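Local coordinates for PILD processed protein (PDB 4D40) that probably serves as a structural subunit of type IV pili, the surface fibres that many bacteria use for adhesion, at residues F7-Y12 / Y42-T47; V14-A19 / A32-A37; E21-Y24 / Y30-S33; T71-L74 / R80-A83. One frame throughout, in Å; residues are numbered along the deposited sequence. Where two conformers were deposited one is given.

Contact 1 of 4, residues F7-Y12 / Y42-T47; sequences FDAQQY and YSFSYT
Y12 and F44 form an edge-to-face aromatic pair where the long helix of the type IV pilin fold lies over the first strand of its antiparallel sheet. The Y12 ring presents its CD2 edge to the face of F44, with CD2 standing 3.6 Å above the ring plane, almost over the centre. The two planes stand at 75°, and the centroids are 4.9 Å apart. Y12 reaches this position because its CG is anti to the backbone N (chi1 -177°), while its hydroxyl is hydrogen-bonded to the backbone N of A37. One turn earlier on the helix, A9 points its methyl at the strand, where it meets two aromatic rings. F44 CZ is 3.9 Å from A9 CB, and L13 and A59 also touch the F44 side chain. Were F44 shortened to an alanine, the CD2 edge of Y12 would probably lose the face it rests on and A9 CB its neighbour CZ. The second ring is that of Y42, whose hydroxyl is tied to NE2 of Q65. Here the A9 methyl makes a CH-pi contact over the face, CB lying 3.8 Å from the Y42 ring centroid and 14° off the normal.

Contact 2 of 4, residues V14-A19 / A32-A37; sequences VTSAQA and ASQSLA
One side-chain hydrogen bond joins Q34 to the helix: its NE2 donates to the backbone carbonyl O of S16 over 3.2 Å. The N-H points almost straight at the oxygen, with 168° at the hydrogen, and the acceptor lies close to the plane of the Q34 amide. Seen from the carbonyl, the donor is tilted 28° out of plane. Q34 spans the gap by stretching fully: CG is anti to the backbone N (chi1 -176°), and the chain stays extended beyond it.

Van der Waals contacts flank this bond. The methyl of A19, one turn further along the helix, comes within 4.0 Å of Q34 NE2, and S16 CB is equally close to that nitrogen. L36 brings CD2 to 3.5 Å from S16 OG, a methyl against a hydroxyl whose polar partner is the carbonyl O of Y12 in the preceding helical turn. On the sheet side, L57 touches S16, Q34 and L36 alike, while Y46 packs on Q34 and L36.

Residues 32-37 have no regular secondary structure and run from the long N-terminal helix toward the first strand. They thus belong to the alpha-beta loop characteristic of type IV pilins, here fastened back onto the helix.

Contact 3 of 4, residues E21-Y24 / Y30-S33; sequences ERHY and YPAS
Y30, in the loop just after helix 2-27, folds its ring back onto Y24 near the end of that helix, and its side chain can be followed outward from the backbone. Its CB starts away from residues 21-24, but CG, anti to the carbonyl carbon (chi1 -68°), turns the ring back toward them. Y24 CD2 sits over the ring centre, 3.4 Å above its plane, and therefore meets all six carbons. CG is 3.8 Å from it, and CE2 and CZ are closer. CD1 and CE1 also touch Y24 CB. The planes of the two rings are 43° apart. At the rim E21 arrives in the plane of the Y30 ring, bringing OE2 to 3.3 Å from CE1. At the tip Y30 OH donates a very short 2.5 Å hydrogen bond to E21 OE2, whose carboxylate is turned 78° from the ring. A phenylalanine here would probably keep the ring contact with Y24 but leave E21 OE2 without its hydroxyl partner.

The next residue, P31, lies over H23: its CB is 3.8 Å from the imidazole centroid, a CH-pi contact. Beside it P31 CD is 3.4 Å from H23 ND1, a nitrogen hydrogen-bonded to L29 O.

Around this end of helix 2-27, L20 backs both Y30 and P31 from the preceding turn. F55, on strand 55-61, makes an edge-to-face pair with the Y30 ring, joining helix, loop and sheet.

Contact 4 of 4, residues T71-L74 / R80-A83; sequences TLSL and RVPA
The guanidinium of R80 has L74 against it, with L74 CD2 4.3 Å above one face and offset toward the rim. The other methyl, CD1, approaches obliquely and comes within 3.3 Å of R80 NH1. At the nitrogens, NE forms a salt bridge to the terminal carboxylate oxygen OXT of H89, and NH1 is hydrogen-bonded to G78 O; these ties fix how the flat group is turned. The L74 and R80 side chains run alongside each other in the same direction, as facing residues of an antiparallel pair do; this pair is the non-hydrogen-bonded one.

S73 and V81 form the neighbouring hydrogen-bonded pair. S73 N donates to V81 O and V81 N to S73 O, each over 3.0 Å. Their side chains share the other face of the sheet from L74 and R80, and a chi1 of 70° turns S73 OG toward V81, 3.3 Å from its CB. V81 O also takes a CA-H...O contact from L72 CA and a hydrogen bond from W87 NE1.

Beyond V81 the strand stops at P82, which follows a cis peptide bond. The proline ring still reaches back, its CD 4.0 Å from L72 CD2.

The two short strands make a beta hairpin at the edge of the antiparallel sheet. It falls between C69 and C86, whose disulfide encloses what in type IV pilins is called the D-region.

How the contacts relate
Contacts 1, 2 and 3 lie along helix 2-27, in that order from its N-terminal part. The centres of contacts 1 and 2 are about 9 Å apart, those of contacts 2 and 3 about 8 Å. Contacts 2 and 3 share A32 and S33 and are both nested in the chain loop closed by contact 1. Y46, on the strand of contact 1, reaches contact 3 through a probable hydrogen bond from its OH to P31 O (2.7 Å). Contact 4 comes later in the chain, its centre about 20 Å from that of contact 3 but about 10 Å from that of contact 1, where L72 CD1 packs on A9 and Y42. The helix thus packs along the sheet, giving the compact head of a pilin.

Contact 1 of 4, residues F7-Y12 / Y42-T47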
# COMPACT_ATOMS: atom_id res chain seq x y z
N PHE A 7 -7.53 -2.18 8.54
CA PHE A 7 -6.68 -3.36 8.59
C PHE A 7 -6.81 -4.17 7.31
O PHE A 7 -5.83 -4.75 6.83
CB PHE A 7 -7.00 -4.21 9.83
CG PHE A 7 -6.63 -3.55 11.14
CD1 PHE A 7 -5.51 -2.74 11.26
CD2 PHE A 7 -7.41 -3.75 12.27
CE1 PHE A 7 -5.18 -2.15 12.46
CE2 PHE A 7 -7.09 -3.16 13.48
CZ PHE A 7 -5.97 -2.36 13.57
N ASP A 8 -8.02 -4.21 6.75
CA ASP A 8 -8.24 -4.82 5.43
C ASP A 8 -7.37 -4.16 4.37
O ASP A 8 -6.76 -4.83 3.54
CB ASP A 8 -9.71 -4.71 5.00
CG ASP A 8 -10.62 -5.66 5.75
OD1 ASP A 8 -10.12 -6.62 6.38
OD2 ASP A 8 -11.84 -5.43 5.70
N ALA A 9 -7.32 -2.83 4.39
CA ALA A 9 -6.50 -2.09 3.45
C ALA A 9 -5.03 -2.40 3.64
O ALA A 9 -4.28 -2.57 2.67
CB ALA A 9 -6.76 -0.59 3.60
N GLN A 10 -4.61 -2.49 4.90
CA GLN A 10 -3.23 -2.84 5.22
C GLN A 10 -2.88 -4.21 4.66
O GLN A 10 -1.81 -4.40 4.07
CB GLN A 10 -3.00 -2.81 6.73
CG GLN A 10 -2.93 -1.41 7.30
CD GLN A 10 -2.89 -1.36 8.81
OE1 GLN A 10 -2.54 -2.34 9.48
NE2 GLN A 10 -3.25 -0.21 9.37
N GLN A 11 -3.79 -5.17 4.83
CA GLN A 11 -3.55 -6.52 4.34
C GLN A 11 -3.38 -6.54 2.84
O GLN A 11 -2.60 -7.31 2.30
CB GLN A 11 -4.70 -7.44 4.75
CG GLN A 11 -4.71 -7.80 6.22
CD GLN A 11 -5.90 -8.66 6.60
OE1 GLN A 11 -7.04 -8.19 6.61
NE2 GLN A 11 -5.64 -9.92 6.92
N TYR A 12 -4.11 -5.65 2.15
CA TYR A 12 -4.06 -5.61 0.70
C TYR A 12 -2.78 -4.95 0.22
O TYR A 12 -2.22 -5.35 -0.80
CB TYR A 12 -5.27 -4.86 0.15
CG TYR A 12 -5.35 -4.83 -1.36
CD1 TYR A 12 -5.41 -6.00 -2.09
CD2 TYR A 12 -5.38 -3.63 -2.05
CE1 TYR A 12 -5.49 -5.99 -3.46
CE2 TYR A 12 -5.46 -3.60 -3.43
CZ TYR A 12 -5.51 -4.79 -4.13
OH TYR A 12 -5.60 -4.78 -5.50
N TYR A 42 -11.30 2.96 0.37
CA TYR A 42 -9.92 3.32 0.08
C TYR A 42 -9.63 3.32 -1.41
O TYR A 42 -10.15 2.49 -2.16
CB TYR A 42 -8.93 2.35 0.76
CG TYR A 42 -8.80 2.55 2.26
CD1 TYR A 42 -7.88 3.45 2.78
CD2 TYR A 42 -9.59 1.83 3.14
CE1 TYR A 42 -7.76 3.64 4.14
CE2 TYR A 42 -9.48 2.02 4.50
CZ TYR A 42 -8.56 2.92 5.00
OH TYR A 42 -8.46 3.09 6.36
N SER A 43 -8.77 4.25 -1.81
CA SER A 43 -8.23 4.30 -3.15
C SER A 43 -6.77 3.92 -3.08
O SER A 43 -6.01 4.53 -2.32
CB SER A 43 -8.40 5.70 -3.75
OG SER A 43 -9.77 6.05 -3.78
N PHE A 44 -6.37 2.91 -3.84
CA PHE A 44 -5.01 2.39 -3.78
C PHE A 44 -4.17 2.85 -4.97
O PHE A 44 -4.67 2.94 -6.09
CB PHE A 44 -5.03 0.86 -3.73
CG PHE A 44 -5.74 0.30 -2.54
CD1 PHE A 44 -5.06 0.08 -1.35
CD2 PHE A 44 -7.09 -0.00 -2.60
CE1 PHE A 44 -5.72 -0.43 -0.24
CE2 PHE A 44 -7.75 -0.52 -1.51
CZ PHE A 44 -7.06 -0.73 -0.32
N SER A 45 -2.90 3.14 -4.71
CA SER A 45 -1.99 3.56 -5.77
C SER A 45 -0.62 2.92 -5.60
O SER A 45 -0.20 2.61 -4.49
CB SER A 45 -1.85 5.09 -5.78
OG SER A 45 -1.27 5.57 -4.57
N TYR A 46 0.05 2.73 -6.73
CA TYR A 46 1.42 2.23 -6.79
C TYR A 46 2.26 3.25 -7.54
O TYR A 46 1.94 3.61 -8.68
CB TYR A 46 1.47 0.88 -7.50
CG TYR A 46 2.85 0.45 -7.95
CD1 TYR A 46 3.78 0.02 -7.03
CD2 TYR A 46 3.20 0.45 -9.30
CE1 TYR A 46 5.05 -0.40 -7.43
CE2 TYR A 46 4.47 0.03 -9.71
CZ TYR A 46 5.38 -0.39 -8.76
OH TYR A 46 6.64 -0.82 -9.13
N THR A 47 3.33 3.72 -6.89
CA THR A 47 4.24 4.70 -7.48
C THR A 47 5.68 4.19 -7.41
O THR A 47 6.31 4.25 -6.36
CB THR A 47 4.16 6.06 -6.75
OG1 THR A 47 2.80 6.51 -6.73
CG2 THR A 47 5.00 7.11 -7.45

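Contact 2 of 4, residues V14-A19 / A32-A37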
# COMPACT_ATOMS: atom_id res chain seq x y z
N VAL A 14 -0.06 -5.24 1.79
CA VAL A 14 0.97 -6.24 2.05
C VAL A 14 1.02 -7.28 0.93
O VAL A 14 2.10 -7.57 0.42
CB VAL A 14 0.74 -6.92 3.42
CG1 VAL A 14 1.56 -8.21 3.57
CG2 VAL A 14 1.10 -5.95 4.53
N THR A 15 -0.12 -7.83 0.53
CA THR A 15 -0.09 -8.84 -0.52
C THR A 15 0.34 -8.18 -1.84
O THR A 15 0.97 -8.81 -2.69
CB THR A 15 -1.45 -9.56 -0.69
OG1 THR A 15 -2.49 -8.60 -0.86
CG2 THR A 15 -1.74 -10.40 0.54
N SER A 16 0.04 -6.89 -1.99
CA SER A 16 0.51 -6.15 -3.16
C SER A 16 2.02 -6.01 -3.16
O SER A 16 2.66 -6.18 -4.20
CB SER A 16 -0.15 -4.78 -3.22
OG SER A 16 -1.55 -4.92 -3.45
N ALA A 17 2.60 -5.71 -2.00
CA ALA A 17 4.05 -5.59 -1.87
C ALA A 17 4.72 -6.93 -2.14
O ALA A 17 5.82 -6.98 -2.70
CB ALA A 17 4.43 -5.08 -0.48
N GLN A 18 4.06 -8.01 -1.75
CA GLN A 18 4.61 -9.35 -1.94
C GLN A 18 4.66 -9.71 -3.42
O GLN A 18 5.60 -10.35 -3.90
CB GLN A 18 3.79 -10.39 -1.15
CG GLN A 18 3.95 -10.23 0.36
CD GLN A 18 2.99 -11.06 1.16
OE1 GLN A 18 2.08 -11.69 0.62
NE2 GLN A 18 3.20 -11.09 2.48
N ALA A 19 3.65 -9.28 -4.16
CA ALA A 19 3.63 -9.50 -5.60
C ALA A 19 4.73 -8.68 -6.28
O ALA A 19 5.37 -9.15 -7.22
CB ALA A 19 2.27 -9.14 -6.17
N ALA A 32 6.65 -0.97 -14.00
CA ALA A 32 6.20 0.37 -14.32
C ALA A 32 4.83 0.66 -13.72
O ALA A 32 4.51 1.81 -13.42
CB ALA A 32 6.15 0.57 -15.82
N SER A 33 4.02 -0.38 -13.55
CA SER A 33 2.66 -0.24 -13.02
C SER A 33 2.19 -1.50 -12.31
O SER A 33 2.77 -2.57 -12.47
CB SER A 33 1.68 0.11 -14.14
OG SER A 33 1.60 -0.94 -15.10
N GLN A 34 1.11 -1.37 -11.54
CA GLN A 34 0.49 -2.50 -10.87
C GLN A 34 -1.01 -2.22 -10.81
O GLN A 34 -1.42 -1.13 -10.41
CB GLN A 34 1.05 -2.70 -9.46
CG GLN A 34 0.49 -3.93 -8.73
CD GLN A 34 1.06 -4.10 -7.32
OE1 GLN A 34 1.36 -3.13 -6.64
NE2 GLN A 34 1.20 -5.36 -6.89
N SER A 35 -1.81 -3.20 -11.22
CA SER A 35 -3.26 -3.07 -11.17
C SER A 35 -3.74 -3.29 -9.74
O SER A 35 -3.46 -4.32 -9.13
CB SER A 35 -3.92 -4.06 -12.12
OG SER A 35 -5.32 -3.87 -12.16
N LEU A 36 -4.48 -2.31 -9.22
CA LEU A 36 -4.98 -2.37 -7.86
C LEU A 36 -6.47 -2.11 -7.86
O LEU A 36 -6.96 -1.34 -8.68
CB LEU A 36 -4.26 -1.35 -6.97
CG LEU A 36 -2.75 -1.51 -6.84
CD1 LEU A 36 -2.16 -0.27 -6.20
CD2 LEU A 36 -2.42 -2.75 -6.04
N ALA A 37 -7.17 -2.76 -6.95
CA ALA A 37 -8.63 -2.65 -6.87
C ALA A 37 -9.05 -1.71 -5.75
O ALA A 37 -8.74 -1.95 -4.59
CB ALA A 37 -9.24 -4.01 -6.65

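Contact 3 of 4, residues E21-Y24 / Y30-S33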
# COMPACT_ATOMS: atom_id res chain seq x y z
N GLU A 21 7.60 -7.90 -5.01
CA GLU A 21 8.89 -8.54 -4.75
C GLU A 21 9.11 -9.74 -5.68
O GLU A 21 10.25 -10.06 -6.01
CB GLU A 21 9.01 -9.01 -3.30
CG GLU A 21 9.48 -8.00 -2.26
CD GLU A 21 10.49 -6.98 -2.76
OE1 GLU A 21 11.62 -7.35 -3.16
OE2 GLU A 21 10.16 -5.79 -2.74
N ARG A 22 8.03 -10.41 -6.08
CA ARG A 22 8.16 -11.53 -7.00
C ARG A 22 8.59 -11.01 -8.37
O ARG A 22 9.42 -11.62 -9.05
CB ARG A 22 6.85 -12.31 -7.10
CG ARG A 22 6.60 -13.23 -5.92
CD ARG A 22 5.49 -14.23 -6.20
NE ARG A 22 4.19 -13.58 -6.26
CZ ARG A 22 3.45 -13.26 -5.20
NH1 ARG A 22 3.89 -13.52 -3.97
NH2 ARG A 22 2.28 -12.67 -5.37
N HIS A 23 8.03 -9.87 -8.76
CA HIS A 23 8.44 -9.24 -10.01
C HIS A 23 9.90 -8.80 -9.92
O HIS A 23 10.68 -9.03 -10.84
CB HIS A 23 7.55 -8.03 -10.32
CG HIS A 23 7.81 -7.45 -11.67
ND1 HIS A 23 8.82 -6.55 -11.92
CD2 HIS A 23 7.18 -7.64 -12.86
CE1 HIS A 23 8.81 -6.21 -13.19
NE2 HIS A 23 7.83 -6.86 -13.79
N TYR A 24 10.25 -8.18 -8.79
CA TYR A 24 11.61 -7.71 -8.56
C TYR A 24 12.60 -8.87 -8.62
O TYR A 24 13.70 -8.73 -9.17
CB TYR A 24 11.70 -7.00 -7.20
CG TYR A 24 13.01 -6.27 -6.97
CD1 TYR A 24 14.13 -6.93 -6.49
CD2 TYR A 24 13.12 -4.91 -7.23
CE1 TYR A 24 15.33 -6.26 -6.28
CE2 TYR A 24 14.31 -4.24 -7.03
CZ TYR A 24 15.40 -4.91 -6.55
OH TYR A 24 16.58 -4.22 -6.34
N TYR A 30 11.51 -3.04 -10.05
CA TYR A 30 10.06 -3.02 -9.86
C TYR A 30 9.38 -2.65 -11.17
O TYR A 30 10.00 -2.03 -12.03
CB TYR A 30 9.68 -2.05 -8.74
CG TYR A 30 10.14 -2.52 -7.38
CD1 TYR A 30 9.58 -3.66 -6.80
CD2 TYR A 30 11.14 -1.85 -6.69
CE1 TYR A 30 10.00 -4.10 -5.56
CE2 TYR A 30 11.56 -2.29 -5.45
CZ TYR A 30 10.99 -3.42 -4.89
OH TYR A 30 11.42 -3.85 -3.66
N PRO A 31 8.11 -3.04 -11.33
CA PRO A 31 7.39 -2.78 -12.58
C PRO A 31 6.93 -1.34 -12.76
O PRO A 31 6.82 -0.60 -11.79
CB PRO A 31 6.17 -3.70 -12.48
CG PRO A 31 5.95 -3.85 -11.01
CD PRO A 31 7.32 -3.87 -10.41
N ALA A 32 6.65 -0.97 -14.00
CA ALA A 32 6.20 0.37 -14.32
C ALA A 32 4.83 0.66 -13.72
O ALA A 32 4.51 1.81 -13.42
CB ALA A 32 6.15 0.57 -15.82
N SER A 33 4.02 -0.38 -13.55
CA SER A 33 2.66 -0.24 -13.02
C SER A 33 2.19 -1.50 -12.31
O SER A 33 2.77 -2.57 -12.47
CB SER A 33 1.68 0.11 -14.14
OG SER A 33 1.60 -0.94 -15.10

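Contact 4 of 4, residues T71-L74 / R80-A83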
# COMPACT_ATOMS: atom_id res chain seq x y z
N THR A 71 -4.14 8.44 5.44
CA THR A 71 -3.50 7.70 4.36
C THR A 71 -2.44 6.75 4.89
O THR A 71 -1.59 7.14 5.69
CB THR A 71 -2.87 8.66 3.34
OG1 THR A 71 -3.89 9.46 2.75
CG2 THR A 71 -2.14 7.88 2.24
N LEU A 72 -2.51 5.51 4.42
CA LEU A 72 -1.57 4.47 4.80
C LEU A 72 -0.59 4.26 3.67
O LEU A 72 -0.99 4.27 2.51
CB LEU A 72 -2.30 3.17 5.10
CG LEU A 72 -3.54 3.27 5.97
CD1 LEU A 72 -4.33 1.98 5.86
CD2 LEU A 72 -3.17 3.56 7.41
N SER A 73 0.68 4.07 3.98
CA SER A 73 1.63 3.74 2.93
C SER A 73 2.61 2.67 3.37
O SER A 73 2.84 2.47 4.56
CB SER A 73 2.39 4.97 2.45
OG SER A 73 3.28 5.43 3.44
N LEU A 74 3.17 2.02 2.37
CA LEU A 74 4.11 0.92 2.53
C LEU A 74 5.11 1.00 1.39
O LEU A 74 4.70 1.03 0.23
CB LEU A 74 3.37 -0.42 2.53
CG LEU A 74 4.20 -1.70 2.51
CD1 LEU A 74 5.17 -1.71 3.67
CD2 LEU A 74 3.29 -2.92 2.56
N ARG A 80 6.25 1.33 7.10
CA ARG A 80 4.81 1.53 7.16
C ARG A 80 4.49 2.87 7.81
O ARG A 80 5.06 3.23 8.84
CB ARG A 80 4.16 0.38 7.93
CG ARG A 80 4.24 -0.95 7.19
CD ARG A 80 4.54 -2.10 8.14
NE ARG A 80 4.08 -3.40 7.63
CZ ARG A 80 4.72 -4.12 6.72
NH1 ARG A 80 5.85 -3.69 6.17
NH2 ARG A 80 4.21 -5.29 6.34
N VAL A 81 3.58 3.61 7.18
CA VAL A 81 3.19 4.94 7.63
C VAL A 81 1.68 4.97 7.80
O VAL A 81 0.97 4.43 6.96
CB VAL A 81 3.63 6.02 6.62
CG1 VAL A 81 3.13 7.40 7.03
CG2 VAL A 81 5.14 6.02 6.48
N PRO A 82 1.18 5.62 8.87
CA PRO A 82 1.88 6.23 10.01
C PRO A 82 2.75 5.23 10.78
O PRO A 82 2.35 4.08 10.95
CB PRO A 82 0.74 6.76 10.89
CG PRO A 82 -0.40 6.96 9.96
CD PRO A 82 -0.27 5.89 8.91
N ALA A 83 3.91 5.68 11.24
CA ALA A 83 4.90 4.80 11.84
C ALA A 83 4.43 4.20 13.17
O ALA A 83 4.86 3.10 13.54
CB ALA A 83 6.21 5.56 12.06